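Local coordinates for protein putative regulator (Escherichia coli O6, PDB 3HFI) that is probably a DNA-binding transcription regulator whose UTRA domain, the part modelled here, would be expected to bind a small effector molecule, at residues A[66-71]-A[117-122]; A[37-42]-A[146-151]; A[137-140]-A[144-147]. One frame throughout, in Å; residues are numbered along the deposited sequence.

How the contacts relate
All three contacts involve one antiparallel sheet of the UTRA domain, in which strand 144-153 lies between strands 65-73 and 130-139. Contact 1 sets helix 117-123 against strand 65-73, contact 2 brings helix 38-44 up to strand 144-153, and contact 3 is the hairpin end where strands 130-139 and 144-153 meet. The centres of contacts 2 and 3 are about 10 Å apart, and the two share V146 and E147; L137 CD1 also packs on F148 CD1 at 4.0 Å. Contact 1 lies about 17 Å from contact 2 and about 22 Å from contact 3, centre to centre, yet N71 ND2 reaches E147 OE2 at 2.9 Å, a hydrogen bond.

Contact 1. Residues A[66-71]-A[117-122]; sequences AMLIEN and NERGHF
Strand 66-71 and helix 117-122 meet through L68 and E70 on the strand and R119 and F122 on the helix. Their axes come within 9.3 Å at an angle of 133°, and the nearest CA atoms, those of L68 and F122, are 7.4 Å apart. This is a helix packed on the antiparallel sheet of the UTRA domain, with 186 Å² buried between the segments. L68 and E70, two residues apart, both direct their side chains at the helix. With CG anti to the backbone N, the L68 side chain splits its contacts: CD2 touches R119 CG at 3.6 Å, whereas CD1 meets F122 CB at 4.2 Å. I29 of strand 26-35 packs against both L68 and F122, extending the apolar patch. R119 crosses L68 at about a right angle, laying its aliphatic part on the leucine before its guanidinium reaches E70. The carboxylate of E70 is buried and has further partners: OE2 is hydrogen-bonded to Y54 OH, and OE1 to W152 NE1 as well as to the arginine. These bonds probably help to fix its rotation. The carboxylate and guanidinium planes are turned 63° from each other. In the salt bridge itself, R119 NH2 donates to the syn lone pair of E70 OE1 at 3.0 Å, with an N-H...O angle of 157°.

Contact 2. Residues A[37-42]-A[146-151]; sequences NRYVAE and VEFGNV
Y39 and V40, neighbours on the first turn of helix 38-44, converge on the ring of F148 in strand 146-151. Y39 makes the nearer approach: its CE2 lies 3.7 Å from F148 CZ and 4.0 Å from F148 CE2. The two rings meet obliquely, their planes at 76° and their centroids 5.8 Å apart. V40 comes to another part of the same ring, its CG2 branch meeting F148 CD2 at 4.1 Å. The contact is wholly apolar, with 131 Å² buried and no hydrogen bond across it.

F148 reaches the helix because its CG stands anti to the backbone N (chi1 179°), which carries the ring out from the sheet toward the helix, where Y39 and V40 meet different parts of it. Y39 has its CG in the same anti arrangement, and its phenol extends past F148 to hydrogen-bond through OH with E135 OE2 on strand 130-139. E135 also packs on F148, while V40 rests on R72 of strand 65-73, so the helix residues bear on both strands that flank 144-153.

One step further out, N37 caps the helix. Its OD1 accepts from V40 N at 2.8 Å in a nearly straight bond, 177° at the hydrogen, and thereby ties down the turn that holds both Y39 and V40. The arrangement is that of an N-capped helix packed by its first turn against the antiparallel sheet of a UTRA domain.

Contact 3. Residues A[137-140]-A[144-147]; sequences LVFF and LPVE
F140 and V146 pack together near the turn of the hairpin, the valine over one face of the phenyl ring. V146 CB stands 4.0 Å from the ring centroid and 27° off the normal, a CH-pi contact. Its CG1 also lies over the ring centre, while CG2 closes on F140 CE2 at 3.6 Å. With chi1 at 62°, CG1 takes the crowded position between backbone N and carbonyl carbon, which leaves both methyl branches near F140. L144 approaches the same ring differently, placing its CG at the edge, near the ring plane.

F139 meets P145: in this non-hydrogen-bonded pair the side chains diverge, yet the rings still touch. P145 CB lies over one face of the F139 ring, and P145 CG is 3.8 Å from F139 CE1. L137 runs alongside the proline, pointing the same way, and its CD1 touches P145 CB. V138 crosses E147 obliquely, bringing CG2 close to E147 OE1 at 3.5 Å; the other carboxylate oxygen, OE2, is hydrogen-bonded to N71 ND2 on strand 65-73. Helix 91-99 covers this end of the hairpin, I95 touching both F140 and V146.

The backbone register shifts by one residue between V138 and F139. V138 N donates to E147 O at 2.9 Å, and V138 O accepts a straight bond (177°) from V146 N together with a weak one from E147 N. Farther along, F140 N donates to L144 O at 3.0 Å. Two residues, V146 and E147, thus face the single V138, and the arrangement is a classic beta bulge in an antiparallel beta hairpin.

Contact 1. Residues A[66-71]-A[117-122]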
loop_
_atom_site.group_PDB
_atom_site.type_symbol
_atom_site.label_atom_id
_atom_site.label_comp_id
_atom_site.label_asym_id
_atom_site.label_seq_id
_atom_site.Cartn_x
_atom_site.Cartn_y
_atom_site.Cartn_z
ATOM N N ALA A 66 10.459 7.337 -10.468
ATOM C CA ALA A 66 9.213 6.587 -10.279
ATOM C C ALA A 66 8.089 7.499 -9.768
ATOM O O ALA A 66 7.071 7.650 -10.440
ATOM C CB ALA A 66 9.420 5.415 -9.302
ATOM N N MET A 67 8.275 8.117 -8.603
ATOM C CA MET A 67 7.193 8.837 -8.001
ATOM C C MET A 67 7.653 10.013 -7.161
ATOM O O MET A 67 8.785 10.043 -6.672
ATOM C CB MET A 67 6.387 7.887 -7.123
ATOM C CG MET A 67 7.176 7.252 -6.012
ATOM S SD MET A 67 6.349 5.791 -5.265
ATOM C CE MET A 67 7.048 4.519 -6.293
ATOM N N LEU A 68 6.745 10.970 -7.002
ATOM C CA LEU A 68 6.925 12.135 -6.136
ATOM C C LEU A 68 6.023 11.956 -4.917
ATOM O O LEU A 68 4.838 11.700 -5.055
ATOM C CB LEU A 68 6.606 13.406 -6.929
ATOM C CG LEU A 68 6.738 14.753 -6.235
ATOM C CD1 LEU A 68 8.196 15.118 -5.940
ATOM C CD2 LEU A 68 6.095 15.721 -7.199
ATOM N N ILE A 69 6.611 12.041 -3.726
ATOM C CA ILE A 69 5.926 11.802 -2.480
ATOM C C ILE A 69 5.963 13.065 -1.651
ATOM O O ILE A 69 7.046 13.635 -1.439
ATOM C CB ILE A 69 6.588 10.669 -1.679
ATOM C CG1 ILE A 69 6.825 9.444 -2.595
ATOM C CG2 ILE A 69 5.718 10.350 -0.429
ATOM C CD1 ILE A 69 7.554 8.283 -1.928
ATOM N N GLU A 70 4.797 13.493 -1.175
ATOM C CA GLU A 70 4.665 14.611 -0.221
ATOM C C GLU A 70 4.085 14.065 1.060
ATOM O O GLU A 70 2.913 13.654 1.094
ATOM C CB GLU A 70 3.724 15.632 -0.809
ATOM C CG GLU A 70 4.253 16.174 -2.056
ATOM C CD GLU A 70 3.340 17.225 -2.596
ATOM O OE1 GLU A 70 2.379 16.854 -3.321
ATOM O OE2 GLU A 70 3.618 18.420 -2.313
ATOM N N ASN A 71 4.913 13.956 2.082
ATOM C CA ASN A 71 4.510 13.452 3.370
ATOM C C ASN A 71 4.181 14.626 4.316
ATOM O O ASN A 71 4.894 15.633 4.327
ATOM C CB ASN A 71 5.658 12.629 4.002
ATOM C CG ASN A 71 6.131 11.508 3.145
ATOM O OD1 ASN A 71 7.276 11.485 2.690
ATOM N ND2 ASN A 71 5.268 10.516 2.969
ATOM N N ASN A 117 2.605 21.797 -13.248
ATOM C CA ASN A 117 3.823 22.280 -13.894
ATOM C C ASN A 117 5.028 21.945 -13.059
ATOM O O ASN A 117 5.982 21.362 -13.558
ATOM C CB ASN A 117 3.760 23.782 -14.122
ATOM C CG ASN A 117 5.038 24.342 -14.716
ATOM O OD1 ASN A 117 5.611 23.783 -15.651
ATOM N ND2 ASN A 117 5.482 25.476 -14.177
ATOM N N GLU A 118 4.967 22.316 -11.791
ATOM C CA GLU A 118 6.076 22.130 -10.879
ATOM C C GLU A 118 6.352 20.676 -10.526
ATOM O O GLU A 118 7.507 20.264 -10.420
ATOM C CB GLU A 118 5.788 22.849 -9.581
ATOM C CG GLU A 118 6.830 22.531 -8.549
ATOM C CD GLU A 118 6.717 23.378 -7.326
ATOM O OE1 GLU A 118 5.650 24.033 -7.131
ATOM O OE2 GLU A 118 7.712 23.368 -6.560
ATOM N N ARG A 119 5.284 19.932 -10.243
ATOM C CA ARG A 119 5.381 18.491 -10.049
ATOM C C ARG A 119 5.795 17.828 -11.312
ATOM O O ARG A 119 6.563 16.869 -11.265
ATOM C CB ARG A 119 4.042 17.898 -9.674
ATOM C CG ARG A 119 3.671 18.166 -8.285
ATOM C CD ARG A 119 2.335 17.638 -8.062
ATOM N NE ARG A 119 2.040 17.930 -6.691
ATOM C CZ ARG A 119 1.072 18.733 -6.270
ATOM N NH1 ARG A 119 0.228 19.320 -7.132
ATOM N NH2 ARG A 119 0.937 18.907 -4.958
ATOM N N GLY A 120 5.228 18.312 -12.421
ATOM C CA GLY A 120 5.567 17.825 -13.754
ATOM C C GLY A 120 7.060 17.843 -13.891
ATOM O O GLY A 120 7.654 16.850 -14.258
ATOM N N HIS A 121 7.667 18.970 -13.522
ATOM C CA HIS A 121 9.097 19.157 -13.683
ATOM C C HIS A 121 9.889 18.134 -12.877
ATOM O O HIS A 121 10.873 17.592 -13.335
ATOM C CB HIS A 121 9.509 20.622 -13.383
ATOM C CG HIS A 121 9.579 21.492 -14.617
ATOM N ND1 HIS A 121 8.477 22.134 -15.153
ATOM C CD2 HIS A 121 10.618 21.795 -15.438
ATOM C CE1 HIS A 121 8.837 22.808 -16.234
ATOM N N PHE A 122 9.431 17.809 -11.697
ATOM C CA PHE A 122 10.116 16.788 -10.920
ATOM C C PHE A 122 10.063 15.384 -11.530
ATOM O O PHE A 122 10.975 14.601 -11.327
ATOM C CB PHE A 122 9.551 16.766 -9.503
ATOM C CG PHE A 122 9.864 18.001 -8.723
ATOM C CD1 PHE A 122 11.176 18.348 -8.460
ATOM C CD2 PHE A 122 8.843 18.814 -8.243
ATOM C CE1 PHE A 122 11.481 19.500 -7.738
ATOM C CE2 PHE A 122 9.122 19.962 -7.502
ATOM C CZ PHE A 122 10.446 20.314 -7.248
#

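Contact 2. Residues A[37-42]-A[146-151]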
loop_
_atom_site.group_PDB
_atom_site.type_symbol
_atom_site.label_atom_id
_atom_site.label_comp_id
_atom_site.label_asym_id
_atom_site.label_seq_id
_atom_site.Cartn_x
_atom_site.Cartn_y
_atom_site.Cartn_z
ATOM N N ASN A 37 -3.456 22.490 7.326
ATOM C CA ASN A 37 -4.709 23.105 6.840
ATOM C C ASN A 37 -5.872 22.253 7.286
ATOM O O ASN A 37 -5.662 21.193 7.882
ATOM C CB ASN A 37 -4.721 23.375 5.326
ATOM C CG ASN A 37 -4.779 22.115 4.490
ATOM O OD1 ASN A 37 -5.322 21.099 4.885
ATOM N ND2 ASN A 37 -4.200 22.203 3.292
ATOM N N ARG A 38 -7.087 22.742 7.092
ATOM C CA ARG A 38 -8.243 22.075 7.651
ATOM C C ARG A 38 -8.332 20.643 7.146
ATOM O O ARG A 38 -8.627 19.708 7.916
ATOM C CB ARG A 38 -9.547 22.807 7.325
ATOM C CG ARG A 38 -9.831 24.013 8.219
ATOM C CD ARG A 38 -10.973 24.876 7.648
ATOM N NE ARG A 38 -10.581 25.324 6.301
ATOM C CZ ARG A 38 -9.998 26.494 6.004
ATOM N NH1 ARG A 38 -9.779 27.416 6.949
ATOM N NH2 ARG A 38 -9.649 26.760 4.734
ATOM N N TYR A 39 -8.074 20.437 5.860
ATOM C CA TYR A 39 -8.228 19.056 5.300
ATOM C C TYR A 39 -7.219 18.129 5.895
ATOM O O TYR A 39 -7.538 17.050 6.335
ATOM C CB TYR A 39 -8.045 19.107 3.799
ATOM C CG TYR A 39 -8.193 17.772 3.118
ATOM C CD1 TYR A 39 -9.447 17.142 3.066
ATOM C CD2 TYR A 39 -7.093 17.163 2.490
ATOM C CE1 TYR A 39 -9.614 15.937 2.409
ATOM C CE2 TYR A 39 -7.252 15.932 1.819
ATOM C CZ TYR A 39 -8.524 15.328 1.793
ATOM O OH TYR A 39 -8.743 14.106 1.177
ATOM N N VAL A 40 -5.972 18.589 5.948
ATOM C CA VAL A 40 -4.916 17.789 6.516
ATOM C C VAL A 40 -5.116 17.551 8.016
ATOM O O VAL A 40 -4.863 16.447 8.545
ATOM C CB VAL A 40 -3.567 18.433 6.262
ATOM C CG1 VAL A 40 -2.520 17.761 7.117
ATOM C CG2 VAL A 40 -3.177 18.318 4.764
ATOM N N ALA A 41 -5.573 18.592 8.721
ATOM C CA ALA A 41 -5.827 18.451 10.140
ATOM C C ALA A 41 -6.896 17.404 10.398
ATOM O O ALA A 41 -6.732 16.603 11.295
ATOM C CB ALA A 41 -6.189 19.835 10.801
ATOM N N GLU A 42 -7.991 17.423 9.647
ATOM C CA GLU A 42 -9.055 16.373 9.728
ATOM C C GLU A 42 -8.505 14.962 9.457
ATOM O O GLU A 42 -8.726 14.010 10.217
ATOM C CB GLU A 42 -10.183 16.754 8.720
ATOM C CG GLU A 42 -11.372 15.767 8.428
ATOM C CD GLU A 42 -12.142 16.142 7.071
ATOM O OE1 GLU A 42 -12.150 17.358 6.670
ATOM O OE2 GLU A 42 -12.726 15.228 6.394
ATOM N N VAL A 146 -0.598 9.191 12.057
ATOM C CA VAL A 146 0.704 9.830 12.229
ATOM C C VAL A 146 1.161 10.569 10.968
ATOM O O VAL A 146 1.900 11.554 11.065
ATOM C CB VAL A 146 1.792 8.873 12.687
ATOM C CG1 VAL A 146 2.062 7.724 11.676
ATOM C CG2 VAL A 146 3.111 9.666 12.971
ATOM N N GLU A 147 0.716 10.128 9.790
ATOM C CA GLU A 147 1.247 10.689 8.549
ATOM C C GLU A 147 0.212 10.618 7.477
ATOM O O GLU A 147 -0.567 9.656 7.451
ATOM C CB GLU A 147 2.522 9.952 8.112
ATOM C CG GLU A 147 3.281 10.571 6.923
ATOM C CD GLU A 147 2.807 10.094 5.568
ATOM O OE1 GLU A 147 2.380 8.920 5.450
ATOM O OE2 GLU A 147 2.890 10.861 4.595
ATOM N N PHE A 148 0.180 11.654 6.626
ATOM C CA PHE A 148 -0.775 11.807 5.511
ATOM C C PHE A 148 0.047 12.168 4.284
ATOM O O PHE A 148 0.666 13.246 4.226
ATOM C CB PHE A 148 -1.823 12.912 5.795
ATOM C CG PHE A 148 -2.788 13.120 4.681
ATOM C CD1 PHE A 148 -3.613 12.086 4.266
ATOM C CD2 PHE A 148 -2.859 14.322 4.016
ATOM C CE1 PHE A 148 -4.474 12.243 3.232
ATOM C CE2 PHE A 148 -3.745 14.485 2.928
ATOM C CZ PHE A 148 -4.543 13.485 2.577
ATOM N N GLY A 149 0.104 11.235 3.341
ATOM C CA GLY A 149 0.922 11.350 2.151
ATOM C C GLY A 149 0.111 11.488 0.890
ATOM O O GLY A 149 -0.975 10.907 0.757
ATOM N N ASN A 150 0.646 12.273 -0.028
ATOM C CA ASN A 150 0.135 12.412 -1.373
ATOM C C ASN A 150 1.211 11.926 -2.307
ATOM O O ASN A 150 2.352 12.416 -2.227
ATOM C CB ASN A 150 -0.118 13.869 -1.694
ATOM C CG ASN A 150 -1.437 14.350 -1.160
ATOM O OD1 ASN A 150 -2.395 14.414 -1.893
ATOM N ND2 ASN A 150 -1.504 14.665 0.123
ATOM N N VAL A 151 0.867 10.983 -3.190
ATOM C CA VAL A 151 1.861 10.340 -4.049
ATOM C C VAL A 151 1.452 10.538 -5.495
ATOM O O VAL A 151 0.291 10.351 -5.836
ATOM C CB VAL A 151 1.998 8.853 -3.733
ATOM C CG1 VAL A 151 3.029 8.227 -4.597
ATOM C CG2 VAL A 151 2.382 8.661 -2.265
#

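Contact 3. Residues A[137-140]-A[144-147]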
loop_
_atom_site.group_PDB
_atom_site.type_symbol
_atom_site.label_atom_id
_atom_site.label_comp_id
_atom_site.label_asym_id
_atom_site.label_seq_id
_atom_site.Cartn_x
_atom_site.Cartn_y
_atom_site.Cartn_z
ATOM N N LEU A 137 -3.184 7.530 4.281
ATOM C CA LEU A 137 -3.182 7.895 5.681
ATOM C C LEU A 137 -2.573 6.701 6.404
ATOM O O LEU A 137 -3.020 5.610 6.224
ATOM C CB LEU A 137 -4.619 8.192 6.152
ATOM C CG LEU A 137 -4.823 8.855 7.512
ATOM C CD1 LEU A 137 -3.981 10.104 7.691
ATOM C CD2 LEU A 137 -6.297 9.165 7.787
ATOM N N VAL A 138 -1.582 6.961 7.246
ATOM C CA VAL A 138 -0.799 5.965 7.981
ATOM C C VAL A 138 -1.022 6.166 9.478
ATOM O O VAL A 138 -1.002 7.299 9.950
ATOM C CB VAL A 138 0.707 6.080 7.602
ATOM C CG1 VAL A 138 1.559 5.056 8.389
ATOM C CG2 VAL A 138 0.883 5.862 6.056
ATOM N N PHE A 139 -1.283 5.064 10.209
ATOM C CA PHE A 139 -1.750 5.085 11.591
ATOM C C PHE A 139 -0.842 4.231 12.449
ATOM O O PHE A 139 -0.401 3.147 12.025
ATOM C CB PHE A 139 -3.107 4.435 11.742
ATOM C CG PHE A 139 -4.244 5.127 11.044
ATOM C CD1 PHE A 139 -5.223 5.767 11.770
ATOM C CD2 PHE A 139 -4.400 5.016 9.679
ATOM C CE1 PHE A 139 -6.334 6.337 11.127
ATOM C CE2 PHE A 139 -5.490 5.572 9.004
ATOM C CZ PHE A 139 -6.473 6.237 9.744
ATOM N N PHE A 140 -0.612 4.686 13.682
ATOM C CA PHE A 140 -0.125 3.816 14.725
ATOM C C PHE A 140 -1.220 2.937 15.295
ATOM O O PHE A 140 -1.034 1.773 15.580
ATOM C CB PHE A 140 0.407 4.672 15.852
ATOM C CG PHE A 140 1.689 5.388 15.539
ATOM C CD1 PHE A 140 2.753 4.737 14.908
ATOM C CD2 PHE A 140 1.845 6.712 15.910
ATOM C CE1 PHE A 140 3.942 5.420 14.665
ATOM C CE2 PHE A 140 3.065 7.394 15.701
ATOM C CZ PHE A 140 4.093 6.751 15.084
ATOM N N LEU A 144 -5.174 6.806 16.054
ATOM C CA LEU A 144 -4.030 7.688 16.073
ATOM C C LEU A 144 -3.280 7.680 14.726
ATOM O O LEU A 144 -2.317 6.942 14.543
ATOM C CB LEU A 144 -3.111 7.233 17.198
ATOM C CG LEU A 144 -1.935 8.050 17.676
ATOM C CD1 LEU A 144 -2.406 9.464 18.106
ATOM C CD2 LEU A 144 -1.330 7.254 18.889
ATOM N N PRO A 145 -3.697 8.531 13.777
ATOM C CA PRO A 145 -2.941 8.777 12.571
ATOM C C PRO A 145 -1.611 9.443 12.884
ATOM O O PRO A 145 -1.482 10.100 13.917
ATOM C CB PRO A 145 -3.860 9.737 11.759
ATOM C CG PRO A 145 -5.131 9.695 12.411
ATOM C CD PRO A 145 -4.848 9.427 13.853
ATOM N N VAL A 146 -0.598 9.191 12.057
ATOM C CA VAL A 146 0.704 9.830 12.229
ATOM C C VAL A 146 1.161 10.569 10.968
ATOM O O VAL A 146 1.900 11.554 11.065
ATOM C CB VAL A 146 1.792 8.873 12.687
ATOM C CG1 VAL A 146 2.062 7.724 11.676
ATOM C CG2 VAL A 146 3.111 9.666 12.971
ATOM N N GLU A 147 0.716 10.128 9.790
ATOM C CA GLU A 147 1.247 10.689 8.549
ATOM C C GLU A 147 0.212 10.618 7.477
ATOM O O GLU A 147 -0.567 9.656 7.451
ATOM C CB GLU A 147 2.522 9.952 8.112
ATOM C CG GLU A 147 3.281 10.571 6.923
ATOM C CD GLU A 147 2.807 10.094 5.568
ATOM O OE1 GLU A 147 2.380 8.920 5.450
ATOM O OE2 GLU A 147 2.890 10.861 4.595
#